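Long-range contacts in Tll0287 protein (PDB 5B82), which binds a covalently attached heme c with His/Cys axial ligation in a PAS-like domain and is probably a redox or sensory protein of cyanobacteria: residues A[29-34]-A[178-183]; A[88-93]-A[171-176]; A[146-151]-A[163-168]. One frame throughout, in Å; residues are numbered along the deposited sequence. Where two conformers were deposited one is given.

Contact 1: A[29-34]-A[178-183]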
loop_
_atom_site.group_PDB
_atom_site.type_symbol
_atom_site.label_atom_id
_atom_site.label_comp_id
_atom_site.label_asym_id
_atom_site.label_seq_id
_atom_site.Cartn_x
_atom_site.Cartn_y
_atom_site.Cartn_z
ATOM N N GLU A 29 -17.377 -4.197 -15.899
ATOM C CA GLU A 29 -16.664 -2.945 -16.079
ATOM C C GLU A 29 -16.136 -2.441 -14.740
ATOM O O GLU A 29 -15.007 -1.962 -14.649
ATOM C CB GLU A 29 -17.553 -1.900 -16.754
ATOM C CG GLU A 29 -16.819 -0.637 -17.144
ATOM C CD GLU A 29 -17.710 0.380 -17.825
ATOM O OE1 GLU A 29 -18.331 0.039 -18.853
ATOM O OE2 GLU A 29 -17.786 1.522 -17.330
ATOM N N GLU A 30 -16.931 -2.584 -13.689
ATOM C CA GLU A 30 -16.505 -2.128 -12.365
ATOM C C GLU A 30 -15.318 -2.906 -11.792
ATOM O O GLU A 30 -14.393 -2.318 -11.203
ATOM C CB GLU A 30 -17.683 -2.154 -11.383
ATOM C CG GLU A 30 -17.334 -1.593 -10.027
ATOM C CD GLU A 30 -18.558 -1.314 -9.176
ATOM O OE1 GLU A 30 -19.599 -1.970 -9.399
ATOM O OE2 GLU A 30 -18.479 -0.432 -8.291
ATOM N N LEU A 31 -15.340 -4.224 -11.954
ATOM C CA LEU A 31 -14.221 -5.048 -11.506
ATOM C C LEU A 31 -12.932 -4.622 -12.228
ATOM O O LEU A 31 -11.863 -4.405 -11.595
ATOM C CB LEU A 31 -14.524 -6.520 -11.773
ATOM C CG LEU A 31 -15.781 -7.026 -11.047
ATOM C CD1 LEU A 31 -16.191 -8.384 -11.582
ATOM C CD2 LEU A 31 -15.508 -7.105 -9.565
ATOM N N GLY A 32 -13.047 -4.465 -13.550
ATOM C CA GLY A 32 -11.868 -4.036 -14.312
ATOM C C GLY A 32 -11.358 -2.660 -13.895
ATOM O O GLY A 32 -10.145 -2.422 -13.813
ATOM N N LYS A 33 -12.299 -1.745 -13.654
ATOM C CA LYS A 33 -11.990 -0.402 -13.184
ATOM C C LYS A 33 -11.228 -0.441 -11.861
ATOM O O LYS A 33 -10.290 0.339 -11.649
ATOM C CB LYS A 33 -13.274 0.431 -13.040
ATOM C CG LYS A 33 -13.014 1.824 -12.508
ATOM C CD LYS A 33 -14.194 2.762 -12.683
ATOM C CE LYS A 33 -13.740 4.205 -12.447
ATOM N NZ LYS A 33 -14.826 5.204 -12.635
ATOM N N VAL A 34 -11.627 -1.342 -10.967
ATOM C CA VAL A 34 -10.869 -1.527 -9.726
ATOM C C VAL A 34 -9.423 -1.976 -10.000
ATOM O O VAL A 34 -8.459 -1.372 -9.477
ATOM C CB VAL A 34 -11.540 -2.537 -8.772
ATOM C CG1 VAL A 34 -10.595 -2.891 -7.616
ATOM C CG2 VAL A 34 -12.848 -1.979 -8.217
ATOM N N VAL A 178 -9.365 -3.264 -1.671
ATOM C CA VAL A 178 -10.563 -2.568 -2.122
ATOM C C VAL A 178 -11.801 -3.402 -1.840
ATOM O O VAL A 178 -11.781 -4.617 -2.019
ATOM C CB VAL A 178 -10.507 -2.287 -3.630
ATOM C CG1 VAL A 178 -11.786 -1.607 -4.099
ATOM C CG2 VAL A 178 -9.281 -1.449 -3.969
ATOM N N THR A 179 -12.875 -2.754 -1.399
ATOM C CA THR A 179 -14.148 -3.440 -1.249
ATOM C C THR A 179 -15.237 -2.757 -2.069
ATOM O O THR A 179 -15.443 -1.546 -1.966
ATOM C CB THR A 179 -14.600 -3.502 0.221
ATOM O OG1 THR A 179 -13.705 -4.338 0.960
ATOM C CG2 THR A 179 -16.016 -4.088 0.330
ATOM N N ILE A 180 -15.927 -3.541 -2.894
ATOM C CA ILE A 180 -17.171 -3.093 -3.501
ATOM C C ILE A 180 -18.311 -3.641 -2.643
ATOM O O ILE A 180 -18.641 -4.823 -2.722
ATOM C CB ILE A 180 -17.338 -3.588 -4.944
ATOM C CG1 ILE A 180 -16.073 -3.320 -5.772
ATOM C CG2 ILE A 180 -18.570 -2.927 -5.580
ATOM C CD1 ILE A 180 -16.144 -3.908 -7.167
ATOM N N PRO A 181 -18.899 -2.786 -1.806
ATOM C CA PRO A 181 -19.877 -3.242 -0.808
ATOM C C PRO A 181 -21.075 -3.967 -1.421
ATOM O O PRO A 181 -21.480 -3.642 -2.529
ATOM C CB PRO A 181 -20.330 -1.945 -0.133
ATOM C CG PRO A 181 -20.000 -0.873 -1.093
ATOM C CD PRO A 181 -18.756 -1.322 -1.813
ATOM N N GLN A 182 -21.604 -4.954 -0.705
ATOM C CA GLN A 182 -22.799 -5.684 -1.114
ATOM C C GLN A 182 -24.004 -4.745 -1.280
ATOM O O GLN A 182 -24.733 -4.830 -2.264
ATOM C CB GLN A 182 -23.117 -6.767 -0.075
ATOM C CG GLN A 182 -24.291 -7.663 -0.415
ATOM C CD GLN A 182 -23.879 -8.954 -1.122
ATOM O OE1 GLN A 182 -24.220 -9.168 -2.283
ATOM N NE2 GLN A 182 -23.174 -9.833 -0.407
ATOM N N ILE A 183 -24.214 -3.857 -0.308
ATOM C CA ILE A 183 -25.262 -2.844 -0.403
ATOM C C ILE A 183 -24.717 -1.476 -0.818
ATOM O O ILE A 183 -23.870 -0.913 -0.125
ATOM C CB ILE A 183 -26.015 -2.671 0.942
ATOM C CG1 ILE A 183 -26.486 -4.023 1.474
ATOM C CG2 ILE A 183 -27.185 -1.724 0.768
ATOM C CD1 ILE A 183 -27.288 -4.819 0.477
#
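Ile-180 and Val-178 project from the central antiparallel sheet of the PAS-like domain against Glu-30, Leu-31 and Val-34, near the start of the long helix 28-49. The helix segment runs nearly antiparallel to the strand, at 159° with the axes 10.5 Å apart, and no hydrogen bond joins the two; side chains alone make the contact. Most of it is aliphatic. Val-34 and Val-178 meet tip to tip, CG1 of Val-34 lying 3.9 Å from CG1 of Val-178. The other branch of Val-34, CG2, turns to Ile-180 CD1, so that one valine bridges both strand residues. Leu-31 starts away from the strand, yet its CD2 swings back to within 4.0 Å of Ile-180 CD1, the two side chains crossing at about a right angle. Trp-84 also packs on Val-34 and Val-178, while Ala-26 touches Ile-180.

The remaining contact joins a carboxylate to a hydrocarbon. A chi1 of -175° swings CG of Glu-30 opposite the main-chain nitrogen, and the extended chain meets Ile-180 coming from the opposite direction; Trp-84 NE1 holds its polar end by a hydrogen bond to OE2. Ile-180 uses both branches: CD1 to Glu-30 CG at 3.9 Å, and CG2 to Glu-30 OE2 at 3.7 Å.

Contact 2: A[88-93]-A[171-176]. With HEC (heme c), chain B.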
loop_
_atom_site.group_PDB
_atom_site.type_symbol
_atom_site.label_atom_id
_atom_site.label_comp_id
_atom_site.label_asym_id
_atom_site.label_seq_id
_atom_site.Cartn_x
_atom_site.Cartn_y
_atom_site.Cartn_z
ATOM N N GLN A 88 -4.612 1.040 1.999
ATOM C CA GLN A 88 -3.359 0.305 2.086
ATOM C C GLN A 88 -3.329 -0.404 3.424
ATOM O O GLN A 88 -3.781 0.135 4.437
ATOM C CB GLN A 88 -2.171 1.250 1.982
ATOM C CG GLN A 88 -2.057 1.930 0.635
ATOM C CD GLN A 88 -1.088 3.095 0.667
ATOM O OE1 GLN A 88 0.066 2.969 0.254
ATOM N NE2 GLN A 88 -1.549 4.236 1.173
ATOM N N VAL A 89 -2.818 -1.624 3.422
ATOM C CA VAL A 89 -2.736 -2.415 4.640
ATOM C C VAL A 89 -1.373 -3.071 4.724
ATOM O O VAL A 89 -0.918 -3.675 3.756
ATOM C CB VAL A 89 -3.795 -3.529 4.648
ATOM C CG1 VAL A 89 -3.752 -4.282 5.976
ATOM C CG2 VAL A 89 -5.190 -2.945 4.388
ATOM N N ALA A 90 -0.721 -2.948 5.876
ATOM C CA ALA A 90 0.576 -3.578 6.081
ATOM C C ALA A 90 0.744 -4.035 7.519
ATOM O O ALA A 90 0.298 -3.365 8.451
ATOM C CB ALA A 90 1.710 -2.631 5.688
ATOM N N LEU A 91 1.375 -5.192 7.685
ATOM C CA LEU A 91 1.749 -5.696 9.000
ATOM C C LEU A 91 2.666 -4.695 9.703
ATOM O O LEU A 91 2.479 -4.381 10.880
ATOM C CB LEU A 91 2.468 -7.034 8.849
ATOM C CG LEU A 91 3.202 -7.565 10.078
ATOM C CD1 LEU A 91 2.246 -8.289 11.015
ATOM C CD2 LEU A 91 4.359 -8.470 9.659
ATOM N N LYS A 92 3.663 -4.209 8.966
ATOM C CA LYS A 92 4.585 -3.190 9.455
ATOM C C LYS A 92 4.207 -1.868 8.809
ATOM O O LYS A 92 4.663 -1.552 7.707
ATOM C CB LYS A 92 6.032 -3.561 9.097
ATOM C CG LYS A 92 6.445 -4.937 9.596
ATOM C CD LYS A 92 7.731 -5.428 8.934
ATOM C CE LYS A 92 8.939 -4.613 9.363
ATOM N NZ LYS A 92 10.195 -5.175 8.777
ATOM N N TYR A 93 3.359 -1.105 9.494
ATOM C CA TYR A 93 2.789 0.113 8.939
ATOM C C TYR A 93 3.405 1.369 9.538
ATOM O O TYR A 93 3.905 1.361 10.660
ATOM C CB TYR A 93 1.274 0.141 9.163
ATOM C CG TYR A 93 0.904 -0.142 10.598
ATOM C CD1 TYR A 93 0.814 0.884 11.531
ATOM C CD2 TYR A 93 0.676 -1.440 11.028
ATOM C CE1 TYR A 93 0.493 0.621 12.845
ATOM C CE2 TYR A 93 0.353 -1.709 12.337
ATOM C CZ TYR A 93 0.262 -0.680 13.239
ATOM O OH TYR A 93 -0.056 -0.957 14.544
ATOM N N ASP A 171 11.104 -7.912 -0.411
ATOM C CA ASP A 171 10.195 -8.179 0.707
ATOM C C ASP A 171 8.742 -7.860 0.364
ATOM O O ASP A 171 8.467 -7.019 -0.486
ATOM C CB ASP A 171 10.572 -7.333 1.925
ATOM C CG ASP A 171 11.803 -7.843 2.633
ATOM O OD1 ASP A 171 12.464 -8.747 2.081
ATOM O OD2 ASP A 171 12.108 -7.330 3.733
ATOM N N LEU A 172 7.813 -8.512 1.055
ATOM C CA LEU A 172 6.412 -8.106 0.989
ATOM C C LEU A 172 6.191 -6.877 1.869
ATOM O O LEU A 172 6.341 -6.945 3.091
ATOM C CB LEU A 172 5.501 -9.246 1.442
ATOM C CG LEU A 172 4.020 -8.893 1.563
ATOM C CD1 LEU A 172 3.439 -8.551 0.191
ATOM C CD2 LEU A 172 3.273 -10.039 2.217
ATOM N N ARG A 173 5.836 -5.756 1.243
ATOM C CA ARG A 173 5.655 -4.490 1.948
ATOM C C ARG A 173 4.285 -4.389 2.623
ATOM O O ARG A 173 4.157 -3.858 3.729
ATOM C CB ARG A 173 5.813 -3.326 0.968
ATOM C CG ARG A 173 5.451 -1.976 1.551
ATOM C CD ARG A 173 6.503 -1.494 2.555
ATOM N NE ARG A 173 6.121 -0.204 3.123
ATOM C CZ ARG A 173 5.358 -0.054 4.204
ATOM N NH1 ARG A 173 4.906 -1.119 4.850
ATOM N NH2 ARG A 173 5.056 1.162 4.644
ATOM N N GLY A 174 3.274 -4.902 1.933
ATOM C CA GLY A 174 1.886 -4.783 2.343
ATOM C C GLY A 174 1.032 -5.035 1.117
ATOM O O GLY A 174 1.451 -5.743 0.193
ATOM N N MET A 175 -0.157 -4.447 1.084
ATOM C CA MET A 175 -1.085 -4.673 -0.017
ATOM C C MET A 175 -2.048 -3.515 -0.159
ATOM O O MET A 175 -2.213 -2.725 0.783
ATOM C CB MET A 175 -1.878 -5.955 0.216
ATOM C CG MET A 175 -2.935 -5.845 1.318
ATOM S SD MET A 175 -3.640 -7.447 1.698
ATOM C CE MET A 175 -4.760 -6.985 3.044
ATOM N N TYR A 176 -2.657 -3.385 -1.340
ATOM C CA TYR A 176 -3.847 -2.540 -1.483
ATOM C C TYR A 176 -5.066 -3.415 -1.231
ATOM O O TYR A 176 -5.061 -4.593 -1.589
ATOM C CB TYR A 176 -3.956 -1.941 -2.885
ATOM C CG TYR A 176 -2.715 -1.205 -3.330
ATOM C CD1 TYR A 176 -2.494 0.119 -2.963
ATOM C CD2 TYR A 176 -1.773 -1.832 -4.121
ATOM C CE1 TYR A 176 -1.347 0.790 -3.366
ATOM C CE2 TYR A 176 -0.639 -1.169 -4.540
ATOM C CZ TYR A 176 -0.427 0.133 -4.155
ATOM O OH TYR A 176 0.714 0.773 -4.566
HETATM FE FE HEC B . 6.366 4.503 1.675
HETATM C CHA HEC B . 3.687 4.617 3.759
HETATM C CHB HEC B . 5.240 1.416 0.486
HETATM C CHC HEC B . 8.868 4.420 -0.610
HETATM C CHD HEC B . 7.710 7.324 3.102
HETATM N NA HEC B . 4.797 3.216 2.093
HETATM C C1A HEC B . 3.731 3.544 2.906
HETATM C C2A HEC B . 2.686 2.556 2.718
HETATM C C3A HEC B . 3.129 1.680 1.808
HETATM C C4A HEC B . 4.456 2.070 1.404
HETATM C CMA HEC B . 2.394 0.445 1.263
HETATM C CAA HEC B . 1.306 2.536 3.423
HETATM C CBA HEC B . 1.268 1.548 4.589
HETATM C CGA HEC B . 1.888 2.164 5.814
HETATM O O1A HEC B . 2.929 1.647 6.288
HETATM O O2A HEC B . 1.366 3.198 6.308
HETATM N NB HEC B . 6.938 3.155 0.239
HETATM C C1B HEC B . 6.323 1.980 -0.137
HETATM C C2B HEC B . 7.010 1.446 -1.295
HETATM C C3B HEC B . 8.016 2.271 -1.590
HETATM C C4B HEC B . 7.986 3.366 -0.642
HETATM C CMB HEC B . 6.660 0.118 -2.016
HETATM C CAB HEC B . 9.029 2.113 -2.748
HETATM C CBB HEC B . 8.321 2.248 -4.121
HETATM N NC HEC B . 8.004 5.641 1.341
HETATM C C1C HEC B . 8.883 5.459 0.297
HETATM C C2C HEC B . 9.736 6.628 0.226
HETATM C C3C HEC B . 9.513 7.367 1.326
HETATM C C4C HEC B . 8.357 6.801 1.999
HETATM C CMC HEC B . 10.980 6.700 -0.690
HETATM C CAC HEC B . 10.261 8.652 1.771
HETATM C CBC HEC B . 10.246 9.810 0.744
HETATM N ND HEC B . 5.839 5.734 3.223
HETATM C C1D HEC B . 6.471 6.929 3.549
HETATM C C2D HEC B . 5.612 7.686 4.440
HETATM C C3D HEC B . 4.373 6.823 4.639
HETATM C C4D HEC B . 4.597 5.640 3.854
HETATM C CMD HEC B . 5.883 9.070 5.067
HETATM C CAD HEC B . 3.115 7.142 5.475
HETATM C CBD HEC B . 2.185 7.876 4.517
HETATM C CGD HEC B . 0.818 8.094 5.126
HETATM O O1D HEC B . 0.711 8.818 6.141
HETATM O O2D HEC B . -0.162 7.541 4.581
HETATM O O HOH W 1 4.434 -5.088 6.283
#
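The heme c pocket is bordered here by two neighbouring antiparallel strands, with Val-89 and Met-175 as a hydrogen-bonded pair and Gln-88 and Tyr-176 as the adjoining non-hydrogen-bonded pair. Val-89 N donates to Met-175 O (2.9 Å), and Met-175 N returns a more bent bond to Val-89 O. On the Val-89 face, the side chains of Val-89 and Met-175 lie side by side, and CE of Met-175 reaches CB of Val-89 at 3.9 Å; helix 103-114 packs against the same methionine. On the Gln-88 face, CG of Gln-88 rests by Tyr-176 CD1, while OE1, hydrogen-bonded to Arg-45, also approaches heme CAA. The Tyr-176 hydroxyl bonds to Asp-42 and Arg-45.

Arg-173 and Gly-174 both face Ile-135 in a classic beta bulge. A side chain at Gly-174 would run into Val-89 O and Ala-90 CB. Arg-173 bends at chi2 (72°), which brings its guanidinium over the heme, one face toward methyl CMA. NH2 donates to propionate oxygen O1A of the heme at 2.7 Å, and NH1 to Lys-92 O at 2.9 Å, the oxygen lying 30° out of the guanidinium plane. A water takes a bond from Lys-92 N and gives one to Arg-173 O, joining the backbones where 88-93 has left its strand. Gripped by a carbonyl and a carboxylate, the guanidinium is fixed in rotation, and its positive charge probably balances the negative charge of the propionate, favouring the ionised form.

Contact 3: A[146-151]-A[163-168]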
loop_
_atom_site.group_PDB
_atom_site.type_symbol
_atom_site.label_atom_id
_atom_site.label_comp_id
_atom_site.label_asym_id
_atom_site.label_seq_id
_atom_site.Cartn_x
_atom_site.Cartn_y
_atom_site.Cartn_z
ATOM N N GLY A 146 14.022 1.574 4.702
ATOM C CA GLY A 146 15.201 0.746 4.876
ATOM C C GLY A 146 15.629 0.688 6.330
ATOM O O GLY A 146 14.809 0.435 7.214
ATOM N N ALA A 147 16.913 0.932 6.584
ATOM C CA ALA A 147 17.441 0.865 7.944
ATOM C C ALA A 147 16.711 1.829 8.868
ATOM O O ALA A 147 16.437 2.973 8.496
ATOM C CB ALA A 147 18.943 1.145 7.960
ATOM N N LYS A 148 16.392 1.350 10.069
ATOM C CA LYS A 148 15.654 2.139 11.048
ATOM C C LYS A 148 16.407 3.414 11.374
ATOM O O LYS A 148 15.817 4.483 11.507
ATOM C CB LYS A 148 15.434 1.329 12.327
ATOM C CG LYS A 148 14.623 2.051 13.393
ATOM C CD LYS A 148 14.486 1.201 14.650
ATOM C CE LYS A 148 13.707 1.925 15.738
ATOM N NZ LYS A 148 13.602 1.094 16.971
ATOM N N ASN A 149 17.724 3.287 11.482
ATOM C CA ASN A 149 18.589 4.403 11.837
ATOM C C ASN A 149 18.779 5.412 10.704
ATOM O O ASN A 149 19.316 6.499 10.920
ATOM C CB ASN A 149 19.945 3.875 12.300
ATOM C CG ASN A 149 20.558 2.900 11.309
ATOM O OD1 ASN A 149 21.299 3.296 10.410
ATOM N ND2 ASN A 149 20.246 1.617 11.467
ATOM N N ARG A 150 18.335 5.055 9.500
ATOM C CA ARG A 150 18.525 5.921 8.341
ATOM C C ARG A 150 17.234 6.545 7.816
ATOM O O ARG A 150 17.169 6.987 6.668
ATOM C CB ARG A 150 19.257 5.176 7.221
ATOM C CG ARG A 150 20.713 5.596 7.073
ATOM C CD ARG A 150 21.682 4.472 7.424
ATOM N NE ARG A 150 21.675 3.404 6.428
ATOM C CZ ARG A 150 22.535 2.390 6.411
ATOM N NH1 ARG A 150 23.482 2.302 7.338
ATOM N NH2 ARG A 150 22.449 1.463 5.464
ATOM N N ARG A 151 16.212 6.589 8.663
ATOM C CA ARG A 151 14.949 7.218 8.298
ATOM C C ARG A 151 15.072 8.737 8.331
ATOM O O ARG A 151 15.635 9.300 9.274
ATOM C CB ARG A 151 13.833 6.769 9.245
ATOM C CG ARG A 151 13.498 5.285 9.188
ATOM C CD ARG A 151 12.483 4.922 10.262
ATOM N NE ARG A 151 13.033 5.101 11.603
ATOM C CZ ARG A 151 12.296 5.279 12.694
ATOM N NH1 ARG A 151 10.975 5.310 12.601
ATOM N NH2 ARG A 151 12.876 5.432 13.876
ATOM N N ARG A 163 6.560 1.304 12.143
ATOM C CA ARG A 163 7.153 -0.030 12.072
ATOM C C ARG A 163 7.611 -0.328 10.646
ATOM O O ARG A 163 8.178 -1.383 10.369
ATOM C CB ARG A 163 6.154 -1.097 12.528
ATOM C CG ARG A 163 5.631 -0.917 13.947
ATOM C CD ARG A 163 6.143 -2.000 14.897
ATOM N NE ARG A 163 7.542 -1.812 15.285
ATOM C CZ ARG A 163 8.179 -2.566 16.180
ATOM N NH1 ARG A 163 7.545 -3.562 16.786
ATOM N NH2 ARG A 163 9.450 -2.326 16.473
ATOM N N ALA A 164 7.369 0.616 9.740
ATOM C CA ALA A 164 7.647 0.400 8.321
ATOM C C ALA A 164 9.118 0.586 7.950
ATOM O O ALA A 164 9.455 1.398 7.079
ATOM C CB ALA A 164 6.756 1.302 7.464
ATOM N N TYR A 165 9.993 -0.175 8.601
ATOM C CA TYR A 165 11.424 -0.135 8.302
ATOM C C TYR A 165 12.016 -1.529 8.360
ATOM O O TYR A 165 11.337 -2.488 8.731
ATOM C CB TYR A 165 12.167 0.784 9.279
ATOM C CG TYR A 165 11.919 0.468 10.744
ATOM C CD1 TYR A 165 11.004 1.203 11.488
ATOM C CD2 TYR A 165 12.602 -0.564 11.383
ATOM C CE1 TYR A 165 10.769 0.918 12.820
ATOM C CE2 TYR A 165 12.372 -0.855 12.715
ATOM C CZ TYR A 165 11.454 -0.111 13.429
ATOM O OH TYR A 165 11.222 -0.393 14.758
ATOM N N GLY A 166 13.288 -1.632 7.995
ATOM C CA GLY A 166 14.002 -2.895 8.050
ATOM C C GLY A 166 13.689 -3.826 6.895
ATOM O O GLY A 166 13.962 -5.020 6.969
ATOM N N PHE A 167 13.114 -3.288 5.826
ATOM C CA PHE A 167 12.833 -4.089 4.637
ATOM C C PHE A 167 14.076 -4.317 3.779
ATOM O O PHE A 167 15.040 -3.556 3.849
ATOM C CB PHE A 167 11.766 -3.419 3.780
ATOM C CG PHE A 167 10.416 -3.365 4.424
ATOM C CD1 PHE A 167 9.563 -4.453 4.365
ATOM C CD2 PHE A 167 9.988 -2.220 5.061
ATOM C CE1 PHE A 167 8.317 -4.399 4.951
ATOM C CE2 PHE A 167 8.741 -2.164 5.644
ATOM C CZ PHE A 167 7.907 -3.253 5.587
ATOM N N ARG A 168 14.037 -5.367 2.964
ATOM C CA ARG A 168 15.046 -5.593 1.936
ATOM C C ARG A 168 14.351 -5.662 0.585
ATOM O O ARG A 168 13.145 -5.884 0.523
ATOM C CB ARG A 168 15.804 -6.893 2.185
ATOM C CG ARG A 168 16.657 -6.895 3.437
ATOM C CD ARG A 168 17.948 -7.694 3.236
ATOM N NE ARG A 168 17.773 -8.861 2.369
ATOM C CZ ARG A 168 17.154 -9.984 2.727
ATOM N NH1 ARG A 168 16.623 -10.100 3.938
ATOM N NH2 ARG A 168 17.051 -10.989 1.867
#
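Gly-146 O accepts a short, nearly straight hydrogen bond from Gly-166 N (2.7 Å, 171° at the hydrogen), joining the loop that follows the heme-binding helix 142-145 to the one that leads to strand 172-181. The donor stands above the carbonyl plane, and Tyr-165 CB leans on the same oxygen. Gly-166 has a positive phi, a backbone shape that favours glycine.

Tyr-165 buries more surface than any other residue here. Lys-148 runs fully extended alongside it, its methylenes lying over one face of the ring: CG sits 3.7 Å from the Tyr-165 ring centroid and only 10° off the normal, a CH-pi contact, while CD comes within 3.5 Å of Tyr-165 CZ. The opposite face has Arg-163 O above it, offset toward the rim. Tyr-165 chi1 of 53° sets CG between the backbone N and carbonyl carbon, bringing the ring face against the lysine chain. The Tyr-165 hydroxyl takes a bond from Arg-163 NH2 (3.1 Å), in the guanidinium plane. Replacing Tyr-165 with an alanine would probably leave the Lys-148 chain without the surface it lies on and Arg-163 NH2 without this acceptor.

Arg-151 approaches the ring with CD, its guanidinium steeply inclined to the ring plane. NE donates to Lys-148 O at 2.9 Å, on a lone pair in the carbonyl plane, and NH1 forms a salt bridge with Asp-162. These bonds tie Arg-151 both to its own loop and to the residue just before Arg-163. The Gly-146 to Gly-166 bond holds loop 163-168 beside the axial ligand His-145, whose ND1 donates to Ala-164 O; that bond probably helps orient the imidazole and may make it a stronger electron donor to the iron.

In the fold
Contacts 1 and 2 use successive parts of strand 172-181, their centres about 21 Å apart: in contact 1 its far end packs on helix 28-49, and in contact 2 its beginning pairs with the neighbouring strand 85-89. Contact 3 joins the loops before and after helix 153-158. Its centre is about 14 Å from that of contact 2 and about 34 Å from that of contact 1, across the chain's centre from the latter. Along the chain the three are nested, 3 within 2 within 1. Contacts 2 and 3 touch through Tyr-93 O and Arg-163 N, a probable hydrogen bond, and through Arg-173 against Ala-164, linking strand 172-181 and the segment after strand 85-89 to loop 163-168, near the heme's axial histidine.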